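Local coordinates for RagB/SusD family nutrient uptake outer membrane protein (Bacteroides thetaiotaomicron, PDB 7KV2), which probably binds beta-glucan at the cell surface as a SusD-like outer-membrane protein, serving glycan capture and uptake in a gut bacterium, at residues Y405-L410 / E451-E456; V228-D233 / D466-G471; L375-A380 / V458-R463. One frame throughout, in Å; residues are numbered along the deposited sequence.

Overall arrangement
Of the segments involved, helix 217-231 comes first, and its C-terminal end waits more than 230 residues for its partner in contact 2. Next, the turn that leaves strand 373-375, residues 375-380, is the first half of contact 3, and then helix 405-417 supplies the first half of contact 1. Helix 446-456 returns to close contact 1, the loop 458-463 closes contact 3, and the end of helix 463-469 closes contact 2. The loops are therefore nested, 1 within 3 within 2. Salt bridges tie contact 1 to its neighbours: Arg453 NE to Asp466 OD2 of contact 2 at 2.7 Å, and Glu407 OE1 to Lys462 NZ of contact 3 at 2.9 Å.

Contact 1 (Y405-L410 / E451-E456); sequences YSETLL and EERHLE. With NA (sodium ion), chain G.
Ser406 and Glu456 meet directly between two antiparallel helices whose axes, at 174°, come within 10.8 Å. The hydroxyl OG of Ser406 donates to Glu456 OE2 over 2.8 Å, reaching the oxygen from above the carboxylate plane. The next residue, Glu407, forms a salt bridge with Arg453, about a turn before Glu456: NH2 of Arg453 lies 3.1 Å from Glu407 OE2, and although the acceptor sits close to the guanidinium plane, the two flat groups are turned 64° apart. One turn after Ser406, Leu410 sets its methyls against the facing helix, CD1 3.9 Å from Arg453 CG and CD2 against CB and CG of Glu452. Water 1 adds a bridge, accepting from Arg453 NH1 and donating weakly to Leu410 O.

A second shell holds these buried charges in place. Arg453 bends at chi3 (71°), which leaves NE to pair with Asp466 while NH2 serves Glu407, whose other oxygen takes Lys462. Arg404 and Arg435 share Glu456 OE2, and Arg338 bridges Glu452 and Glu456; so many cations would probably keep both glutamates ionised.

At the start of helix 405-417 Tyr405 reaches the sodium ion, its OH 2.8 Å from the metal, joining the carbonyls of Ile248, Ser250 and Tyr253. Such antiparallel helix packing is consistent with the TPR-like helical scaffold of the SusD family.

Contact 2 (V228-D233 / D466-G471); sequences VMYQND and DLIRTG
Arg469 lies beside Met229 and crosses Tyr230 at a slant, its side chain set by an uncommon first torsion: chi1 of 73° puts CG between the backbone N and the carbonyl carbon. Its CB sits 3.8 Å from Tyr230 CD1, and beyond CG the chain runs extended to NE. Met229 points the same way, and its bent end brings the terminal methyl CE to 3.8 Å from Arg469 NH1. Partners near its plane fix how the guanidinium group is turned. NE and NH2 both grip Asp466 OD1 side-on, the shorter bond being NE to OD1 at 2.9 Å, while NH1 donates to water 3, which in turn donates to Met229 O. Thr470 CG2 rests over one face, and NH1 also pairs with Glu414.

Tyr230 has CG anti to its backbone nitrogen (chi1 -167°), and although its CB starts away from the other helix, the ring swings back across Ile468. There the phenol OH lies 3.4 Å from Ile468 CG2, with Ile468 CD1 also near that oxygen. An alanine in place of Arg469 would lose the salt bridge and the water link, and would probably leave Glu414 without this cation and Asp466 with Arg453 as its remaining basic partner of those named, and open a gap beside Met229 and Tyr230.

Both helices end here in Schellman motifs, at Asn232 and Gly471. Around them, Arg469 packs on Ile450 of helix 446-456, Ile468 on Ala473 of helix 473-476, and Tyr230 on Lys160 of helix 137-162, its ring meeting Trp465 at about 90°.

Contact 3 (L375-A380 / V458-R463); sequences LEKYAA and VGEGKR
Lys377 reaches Val458 and Glu460 because its side chain is stretched out straight: CG stands anti to the carbonyl carbon (chi1 -65°) and each later torsion is close to 180°, which carries NZ across to the facing loop. Glu460 leaves its backbone with CG likewise anti to the carbonyl carbon (chi1 -53°), extends beyond CG, and meets the lysine at about a right angle. At their junction NZ donates to Glu460 OE2 over 2.8 Å, approaching the anti side of the carboxylate, and to Val458 O over the same 2.8 Å. Water 4 accepts from NZ as well and from Val458 N, so the ammonium group and the backbone of one residue are linked twice, directly through the carbonyl and indirectly through the water.

Beside this polar junction the packing is apolar. The Leu375 and Val458 side chains run alongside in opposing senses, Leu375 CD1 4.1 Å from Val458 CG1. The other methyl, CD2, lies 3.9 Å from Gly459 CA; a side chain on this residue would run into it, and the backbone has positive phi. Tyr378 turns its ring edge to Gly459 O, which CE2 approaches to 4.1 Å. Its hydroxyl donates over 2.6 Å to water 5, and that water donates to Glu460 OE1.

The contact joins the turn after strand 373-375 to the link between helices 446-456 and 463-469. Arg401 N is a further partner of the Tyr378 hydroxyl, and Arg404 makes a second salt bridge to Glu460 OE2. With two cations meeting at that oxygen, the buried carboxylate is likely to stay ionised, and the lysine charge is balanced by the acid and further solvated by the Val458 carbonyl and water 4 within a largely enclosed setting.

Contact 1 (Y405-L410 / E451-E456)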
loop_
_atom_site.group_PDB
_atom_site.type_symbol
_atom_site.label_atom_id
_atom_site.label_comp_id
_atom_site.label_asym_id
_atom_site.label_seq_id
_atom_site.Cartn_x
_atom_site.Cartn_y
_atom_site.Cartn_z
ATOM N N TYR A 405 -10.504 -7.017 4.597
ATOM C CA TYR A 405 -11.814 -7.563 4.194
ATOM C C TYR A 405 -12.795 -6.442 3.849
ATOM O O TYR A 405 -13.671 -6.675 3.056
ATOM C CB TYR A 405 -12.362 -8.420 5.319
ATOM C CG TYR A 405 -13.642 -9.162 5.024
ATOM C CD1 TYR A 405 -13.668 -10.240 4.167
ATOM C CD2 TYR A 405 -14.800 -8.857 5.711
ATOM C CE1 TYR A 405 -14.832 -10.982 3.981
ATOM C CE2 TYR A 405 -15.968 -9.572 5.530
ATOM C CZ TYR A 405 -15.988 -10.643 4.672
ATOM O OH TYR A 405 -17.147 -11.358 4.557
ATOM N N SER A 406 -12.707 -5.252 4.438
ATOM C CA SER A 406 -13.609 -4.144 4.021
ATOM C C SER A 406 -13.412 -3.846 2.517
ATOM O O SER A 406 -14.379 -3.456 1.840
ATOM C CB SER A 406 -13.407 -2.946 4.887
ATOM O OG SER A 406 -12.097 -2.454 4.745
ATOM N N GLU A 407 -12.212 -4.075 1.980
ATOM C CA GLU A 407 -11.960 -3.901 0.548
ATOM C C GLU A 407 -12.648 -5.003 -0.249
ATOM O O GLU A 407 -13.172 -4.695 -1.361
ATOM C CB GLU A 407 -10.473 -3.872 0.235
ATOM C CG GLU A 407 -10.248 -3.346 -1.157
ATOM C CD GLU A 407 -8.837 -3.021 -1.588
ATOM O OE1 GLU A 407 -7.877 -3.284 -0.820
ATOM O OE2 GLU A 407 -8.717 -2.517 -2.766
ATOM N N THR A 408 -12.640 -6.231 0.270
ATOM C CA THR A 408 -13.401 -7.333 -0.347
ATOM C C THR A 408 -14.880 -6.918 -0.480
ATOM O O THR A 408 -15.453 -7.090 -1.545
ATOM C CB THR A 408 -13.283 -8.605 0.497
ATOM O OG1 THR A 408 -11.920 -8.900 0.770
ATOM C CG2 THR A 408 -13.906 -9.783 -0.212
ATOM N N LEU A 409 -15.492 -6.463 0.609
ATOM C CA LEU A 409 -16.930 -6.099 0.651
ATOM C C LEU A 409 -17.215 -4.940 -0.319
ATOM O O LEU A 409 -18.221 -5.011 -1.078
ATOM C CB LEU A 409 -17.329 -5.741 2.084
ATOM C CG LEU A 409 -17.406 -6.877 3.114
ATOM C CD1 LEU A 409 -17.542 -6.309 4.510
ATOM C CD2 LEU A 409 -18.553 -7.837 2.848
ATOM N N LEU A 410 -16.385 -3.901 -0.319
ATOM C CA LEU A 410 -16.599 -2.733 -1.199
ATOM C C LEU A 410 -16.360 -3.143 -2.656
ATOM O O LEU A 410 -17.111 -2.649 -3.536
ATOM C CB LEU A 410 -15.710 -1.592 -0.715
ATOM C CG LEU A 410 -16.138 -1.032 0.643
ATOM C CD1 LEU A 410 -15.203 0.066 1.152
ATOM C CD2 LEU A 410 -17.552 -0.489 0.603
ATOM N N GLU A 451 -17.022 6.769 -2.373
ATOM C CA GLU A 451 -16.822 7.626 -1.179
ATOM C C GLU A 451 -16.597 6.761 0.081
ATOM O O GLU A 451 -15.854 7.221 0.983
ATOM C CB GLU A 451 -17.916 8.669 -1.071
ATOM C CG GLU A 451 -17.707 9.609 0.103
ATOM C CD GLU A 451 -16.469 10.502 0.095
ATOM O OE1 GLU A 451 -15.652 10.504 -0.877
ATOM O OE2 GLU A 451 -16.336 11.248 1.080
ATOM N N GLU A 452 -17.200 5.576 0.185
ATOM C CA GLU A 452 -16.970 4.714 1.370
ATOM C C GLU A 452 -15.513 4.246 1.342
ATOM O O GLU A 452 -14.894 4.248 2.388
ATOM C CB GLU A 452 -17.912 3.518 1.427
ATOM C CG GLU A 452 -17.934 2.836 2.779
ATOM C CD GLU A 452 -18.628 3.639 3.861
ATOM O OE1 GLU A 452 -19.533 4.463 3.505
ATOM O OE2 GLU A 452 -18.200 3.518 5.030
ATOM N N ARG A 453 -14.967 3.905 0.172
ATOM C CA ARG A 453 -13.535 3.580 0.033
ATOM C C ARG A 453 -12.698 4.750 0.549
ATOM O O ARG A 453 -11.694 4.532 1.243
ATOM C CB ARG A 453 -13.175 3.247 -1.412
ATOM C CG ARG A 453 -13.866 2.027 -1.977
ATOM C CD ARG A 453 -13.515 1.816 -3.445
ATOM N NE ARG A 453 -12.132 1.368 -3.578
ATOM C CZ ARG A 453 -11.688 0.118 -3.505
ATOM N NH1 ARG A 453 -12.504 -0.935 -3.459
ATOM N NH2 ARG A 453 -10.387 -0.070 -3.552
ATOM N N HIS A 454 -13.065 5.970 0.153
ATOM C CA HIS A 454 -12.357 7.214 0.493
ATOM C C HIS A 454 -12.278 7.333 2.030
ATOM O O HIS A 454 -11.216 7.662 2.547
ATOM C CB HIS A 454 -13.095 8.399 -0.160
ATOM C CG HIS A 454 -12.362 9.684 -0.037
ATOM N ND1 HIS A 454 -12.973 10.900 -0.257
ATOM C CD2 HIS A 454 -11.071 9.940 0.257
ATOM C CE1 HIS A 454 -12.085 11.860 -0.119
ATOM N NE2 HIS A 454 -10.900 11.301 0.228
ATOM N N LEU A 455 -13.399 7.096 2.702
ATOM C CA LEU A 455 -13.508 7.179 4.183
ATOM C C LEU A 455 -12.688 6.040 4.823
ATOM O O LEU A 455 -12.099 6.275 5.884
ATOM C CB LEU A 455 -14.993 7.051 4.553
ATOM C CG LEU A 455 -15.908 8.216 4.151
ATOM C CD1 LEU A 455 -17.361 7.897 4.483
ATOM C CD2 LEU A 455 -15.528 9.498 4.871
ATOM N N GLU A 456 -12.653 4.873 4.176
ATOM C CA GLU A 456 -12.149 3.592 4.734
ATOM C C GLU A 456 -10.611 3.478 4.675
ATOM O O GLU A 456 -10.019 2.865 5.586
ATOM C CB GLU A 456 -12.814 2.442 3.970
ATOM C CG GLU A 456 -12.489 1.077 4.508
ATOM C CD GLU A 456 -12.965 0.716 5.903
ATOM O OE1 GLU A 456 -13.827 1.437 6.461
ATOM O OE2 GLU A 456 -12.431 -0.301 6.444
HETATM NA NA NA G . -16.422 -13.929 5.417
HETATM O O HOH W 1 -15.166 -0.840 -4.462
HETATM O O HOH W 2 -17.986 -14.125 7.016
#

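Contact 2 (V228-D233 / D466-G471)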
loop_
_atom_site.group_PDB
_atom_site.type_symbol
_atom_site.label_atom_id
_atom_site.label_comp_id
_atom_site.label_asym_id
_atom_site.label_seq_id
_atom_site.Cartn_x
_atom_site.Cartn_y
_atom_site.Cartn_z
ATOM N N VAL A 228 -7.830 -5.953 -12.441
ATOM C CA VAL A 228 -9.066 -6.019 -13.286
ATOM C C VAL A 228 -9.803 -4.684 -13.185
ATOM O O VAL A 228 -10.189 -4.107 -14.244
ATOM C CB VAL A 228 -9.981 -7.195 -12.916
ATOM C CG1 VAL A 228 -11.359 -7.052 -13.512
ATOM C CG2 VAL A 228 -9.363 -8.522 -13.307
ATOM N N MET A 229 -9.947 -4.158 -11.965
ATOM C CA MET A 229 -10.743 -2.928 -11.785
ATOM C C MET A 229 -9.927 -1.730 -12.244
ATOM O O MET A 229 -10.527 -0.815 -12.864
ATOM C CB MET A 229 -11.236 -2.788 -10.345
ATOM C CG MET A 229 -12.247 -3.861 -10.006
ATOM S SD MET A 229 -12.612 -3.998 -8.213
ATOM C CE MET A 229 -13.715 -2.601 -8.099
ATOM N N TYR A 230 -8.615 -1.711 -12.018
ATOM C CA TYR A 230 -7.821 -0.533 -12.440
ATOM C C TYR A 230 -7.796 -0.461 -13.986
ATOM O O TYR A 230 -7.713 0.631 -14.541
ATOM C CB TYR A 230 -6.396 -0.546 -11.906
ATOM C CG TYR A 230 -5.721 0.789 -12.088
ATOM C CD1 TYR A 230 -6.194 1.916 -11.437
ATOM C CD2 TYR A 230 -4.651 0.954 -12.948
ATOM C CE1 TYR A 230 -5.622 3.162 -11.633
ATOM C CE2 TYR A 230 -4.048 2.189 -13.135
ATOM C CZ TYR A 230 -4.557 3.308 -12.495
ATOM O OH TYR A 230 -3.976 4.531 -12.643
ATOM N N GLN A 231 -7.817 -1.619 -14.636
ATOM C CA GLN A 231 -7.772 -1.738 -16.126
ATOM C C GLN A 231 -9.139 -1.394 -16.726
ATOM O O GLN A 231 -9.187 -1.133 -17.929
ATOM C CB GLN A 231 -7.396 -3.164 -16.512
ATOM C CG GLN A 231 -7.292 -3.387 -18.030
ATOM C CD GLN A 231 -6.156 -2.613 -18.643
ATOM O OE1 GLN A 231 -5.288 -2.091 -17.952
ATOM N NE2 GLN A 231 -6.116 -2.557 -19.978
ATOM N N ASN A 232 -10.195 -1.447 -15.929
ATOM C CA ASN A 232 -11.606 -1.313 -16.363
ATOM C C ASN A 232 -11.899 -2.482 -17.306
ATOM O O ASN A 232 -12.549 -2.258 -18.354
ATOM C CB ASN A 232 -11.900 0.059 -16.979
ATOM C CG ASN A 232 -12.087 1.131 -15.917
ATOM O OD1 ASN A 232 -11.242 1.984 -15.739
ATOM N ND2 ASN A 232 -13.159 1.064 -15.152
ATOM N N ASP A 233 -11.400 -3.673 -16.961
ATOM C CA ASP A 233 -11.550 -4.879 -17.828
ATOM C C ASP A 233 -12.878 -5.550 -17.491
ATOM O O ASP A 233 -12.900 -6.534 -16.708
ATOM C CB ASP A 233 -10.355 -5.814 -17.717
ATOM C CG ASP A 233 -10.518 -7.057 -18.574
ATOM O OD1 ASP A 233 -11.493 -7.085 -19.419
ATOM O OD2 ASP A 233 -9.721 -7.990 -18.345
ATOM N N ASP A 466 -8.249 4.774 -7.162
ATOM C CA ASP A 466 -9.734 4.817 -7.243
ATOM C C ASP A 466 -10.183 6.055 -8.067
ATOM O O ASP A 466 -11.103 5.924 -8.904
ATOM C CB ASP A 466 -10.388 4.743 -5.855
ATOM C CG ASP A 466 -10.217 3.392 -5.167
ATOM O OD1 ASP A 466 -9.983 2.372 -5.884
ATOM O OD2 ASP A 466 -10.278 3.369 -3.910
ATOM N N LEU A 467 -9.586 7.221 -7.831
ATOM C CA LEU A 467 -9.938 8.463 -8.571
ATOM C C LEU A 467 -9.668 8.261 -10.057
ATOM O O LEU A 467 -10.544 8.633 -10.881
ATOM C CB LEU A 467 -9.120 9.651 -8.058
ATOM C CG LEU A 467 -9.611 10.196 -6.725
ATOM C CD1 LEU A 467 -8.628 11.179 -6.150
ATOM C CD2 LEU A 467 -11.037 10.757 -6.837
ATOM N N ILE A 468 -8.521 7.696 -10.388
ATOM C CA ILE A 468 -8.109 7.587 -11.813
ATOM C C ILE A 468 -9.077 6.594 -12.477
ATOM O O ILE A 468 -9.622 6.956 -13.519
ATOM C CB ILE A 468 -6.638 7.189 -11.981
ATOM C CG1 ILE A 468 -5.700 8.311 -11.535
ATOM C CG2 ILE A 468 -6.382 6.772 -13.424
ATOM C CD1 ILE A 468 -4.245 7.943 -11.517
ATOM N N ARG A 469 -9.285 5.393 -11.903
ATOM C CA ARG A 469 -10.005 4.282 -12.589
ATOM C C ARG A 469 -11.492 4.603 -12.749
ATOM O O ARG A 469 -12.121 3.990 -13.654
ATOM C CB ARG A 469 -9.835 2.947 -11.869
ATOM C CG ARG A 469 -10.606 2.820 -10.562
ATOM C CD ARG A 469 -10.167 1.582 -9.795
ATOM N NE ARG A 469 -10.848 1.506 -8.516
ATOM C CZ ARG A 469 -12.155 1.228 -8.351
ATOM N NH1 ARG A 469 -12.922 0.931 -9.380
ATOM N NH2 ARG A 469 -12.694 1.206 -7.145
ATOM N N THR A 470 -12.050 5.481 -11.904
ATOM C CA THR A 470 -13.497 5.847 -11.928
ATOM C C THR A 470 -13.731 7.128 -12.736
ATOM O O THR A 470 -14.881 7.553 -12.811
ATOM C CB THR A 470 -14.046 6.023 -10.503
ATOM O OG1 THR A 470 -13.340 7.096 -9.872
ATOM C CG2 THR A 470 -13.936 4.754 -9.710
ATOM N N GLY A 471 -12.670 7.752 -13.257
ATOM C CA GLY A 471 -12.741 8.986 -14.060
ATOM C C GLY A 471 -12.947 10.235 -13.220
ATOM O O GLY A 471 -13.409 11.276 -13.751
HETATM O O HOH W 3 -12.755 0.609 -12.170
#

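Contact 3 (L375-A380 / V458-R463)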
loop_
_atom_site.group_PDB
_atom_site.type_symbol
_atom_site.label_atom_id
_atom_site.label_comp_id
_atom_site.label_asym_id
_atom_site.label_seq_id
_atom_site.Cartn_x
_atom_site.Cartn_y
_atom_site.Cartn_z
ATOM N N LEU A 375 -1.278 11.033 10.554
ATOM C CA LEU A 375 -1.946 9.769 10.158
ATOM C C LEU A 375 -1.754 8.777 11.308
ATOM O O LEU A 375 -0.686 8.143 11.441
ATOM C CB LEU A 375 -1.355 9.250 8.853
ATOM C CG LEU A 375 -1.959 7.946 8.339
ATOM C CD1 LEU A 375 -3.417 8.135 7.955
ATOM C CD2 LEU A 375 -1.176 7.448 7.141
ATOM N N GLU A 376 -2.806 8.619 12.099
ATOM C CA GLU A 376 -2.803 7.747 13.293
ATOM C C GLU A 376 -2.512 6.302 12.934
ATOM O O GLU A 376 -1.832 5.637 13.726
ATOM C CB GLU A 376 -4.145 7.920 14.008
ATOM C CG GLU A 376 -4.302 7.042 15.242
ATOM C CD GLU A 376 -3.321 7.271 16.380
ATOM O OE1 GLU A 376 -2.474 8.167 16.276
ATOM O OE2 GLU A 376 -3.343 6.468 17.326
ATOM N N LYS A 377 -2.982 5.806 11.780
ATOM C CA LYS A 377 -2.847 4.387 11.414
ATOM C C LYS A 377 -1.394 3.924 11.522
ATOM O O LYS A 377 -1.163 2.763 11.902
ATOM C CB LYS A 377 -3.332 4.129 10.000
ATOM C CG LYS A 377 -4.815 4.372 9.809
ATOM C CD LYS A 377 -5.265 4.172 8.390
ATOM C CE LYS A 377 -6.742 4.485 8.200
ATOM N NZ LYS A 377 -7.231 4.286 6.805
ATOM N N TYR A 378 -0.441 4.759 11.106
ATOM C CA TYR A 378 0.991 4.396 11.000
ATOM C C TYR A 378 1.850 5.354 11.827
ATOM O O TYR A 378 3.064 5.465 11.589
ATOM C CB TYR A 378 1.408 4.289 9.529
ATOM C CG TYR A 378 0.746 3.118 8.834
ATOM C CD1 TYR A 378 0.933 1.821 9.305
ATOM C CD2 TYR A 378 -0.110 3.308 7.759
ATOM C CE1 TYR A 378 0.304 0.752 8.695
ATOM C CE2 TYR A 378 -0.710 2.243 7.122
ATOM C CZ TYR A 378 -0.501 0.960 7.587
ATOM O OH TYR A 378 -1.089 -0.105 6.963
ATOM N N ALA A 379 1.243 6.045 12.787
ATOM C CA ALA A 379 1.957 6.944 13.700
ATOM C C ALA A 379 2.931 6.126 14.568
ATOM O O ALA A 379 2.711 4.923 14.814
ATOM C CB ALA A 379 0.980 7.674 14.561
ATOM N N ALA A 380 4.019 6.781 14.956
ATOM C CA ALA A 380 5.017 6.258 15.910
ATOM C C ALA A 380 4.368 6.199 17.300
ATOM O O ALA A 380 4.006 7.264 17.896
ATOM C CB ALA A 380 6.253 7.105 15.898
ATOM N N VAL A 458 -7.861 5.923 3.971
ATOM C CA VAL A 458 -6.911 7.065 3.972
ATOM C C VAL A 458 -5.528 6.517 4.319
ATOM O O VAL A 458 -5.380 5.823 5.325
ATOM C CB VAL A 458 -7.308 8.178 4.942
ATOM C CG1 VAL A 458 -6.182 9.195 5.112
ATOM C CG2 VAL A 458 -8.638 8.852 4.552
ATOM N N GLY A 459 -4.512 6.845 3.520
ATOM C CA GLY A 459 -3.120 6.528 3.871
ATOM C C GLY A 459 -2.748 5.090 3.581
ATOM O O GLY A 459 -1.656 4.691 3.958
ATOM N N GLU A 460 -3.612 4.339 2.887
ATOM C CA GLU A 460 -3.387 2.911 2.605
ATOM C C GLU A 460 -3.135 2.687 1.117
ATOM O O GLU A 460 -3.113 1.552 0.732
ATOM C CB GLU A 460 -4.545 2.027 3.073
ATOM C CG GLU A 460 -4.883 2.273 4.531
ATOM C CD GLU A 460 -5.878 1.283 5.143
ATOM O OE1 GLU A 460 -5.647 0.012 5.038
ATOM O OE2 GLU A 460 -6.902 1.748 5.662
ATOM N N GLY A 461 -2.891 3.740 0.343
ATOM C CA GLY A 461 -2.473 3.623 -1.079
ATOM C C GLY A 461 -3.591 3.189 -2.016
ATOM O O GLY A 461 -3.297 2.461 -3.024
ATOM N N LYS A 462 -4.837 3.591 -1.754
ATOM C CA LYS A 462 -6.023 3.203 -2.583
ATOM C C LYS A 462 -6.597 4.399 -3.359
ATOM O O LYS A 462 -6.959 4.231 -4.540
ATOM C CB LYS A 462 -7.141 2.630 -1.706
ATOM C CG LYS A 462 -6.671 1.540 -0.749
ATOM C CD LYS A 462 -6.203 0.283 -1.440
ATOM C CE LYS A 462 -5.613 -0.719 -0.451
ATOM N NZ LYS A 462 -5.302 -2.044 -1.033
ATOM N N ARG A 463 -6.658 5.577 -2.735
ATOM C CA ARG A 463 -7.508 6.710 -3.199
ATOM C C ARG A 463 -7.072 7.184 -4.606
ATOM O O ARG A 463 -7.960 7.470 -5.453
ATOM C CB ARG A 463 -7.442 7.831 -2.156
ATOM C CG ARG A 463 -8.163 9.115 -2.549
ATOM C CD ARG A 463 -9.664 8.909 -2.767
ATOM N NE ARG A 463 -10.295 10.221 -2.885
ATOM C CZ ARG A 463 -11.542 10.432 -3.308
ATOM N NH1 ARG A 463 -12.312 9.431 -3.685
ATOM N NH2 ARG A 463 -12.010 11.657 -3.349
HETATM O O HOH W 4 -9.489 6.036 6.675
HETATM O O HOH W 5 -2.731 0.017 4.918
#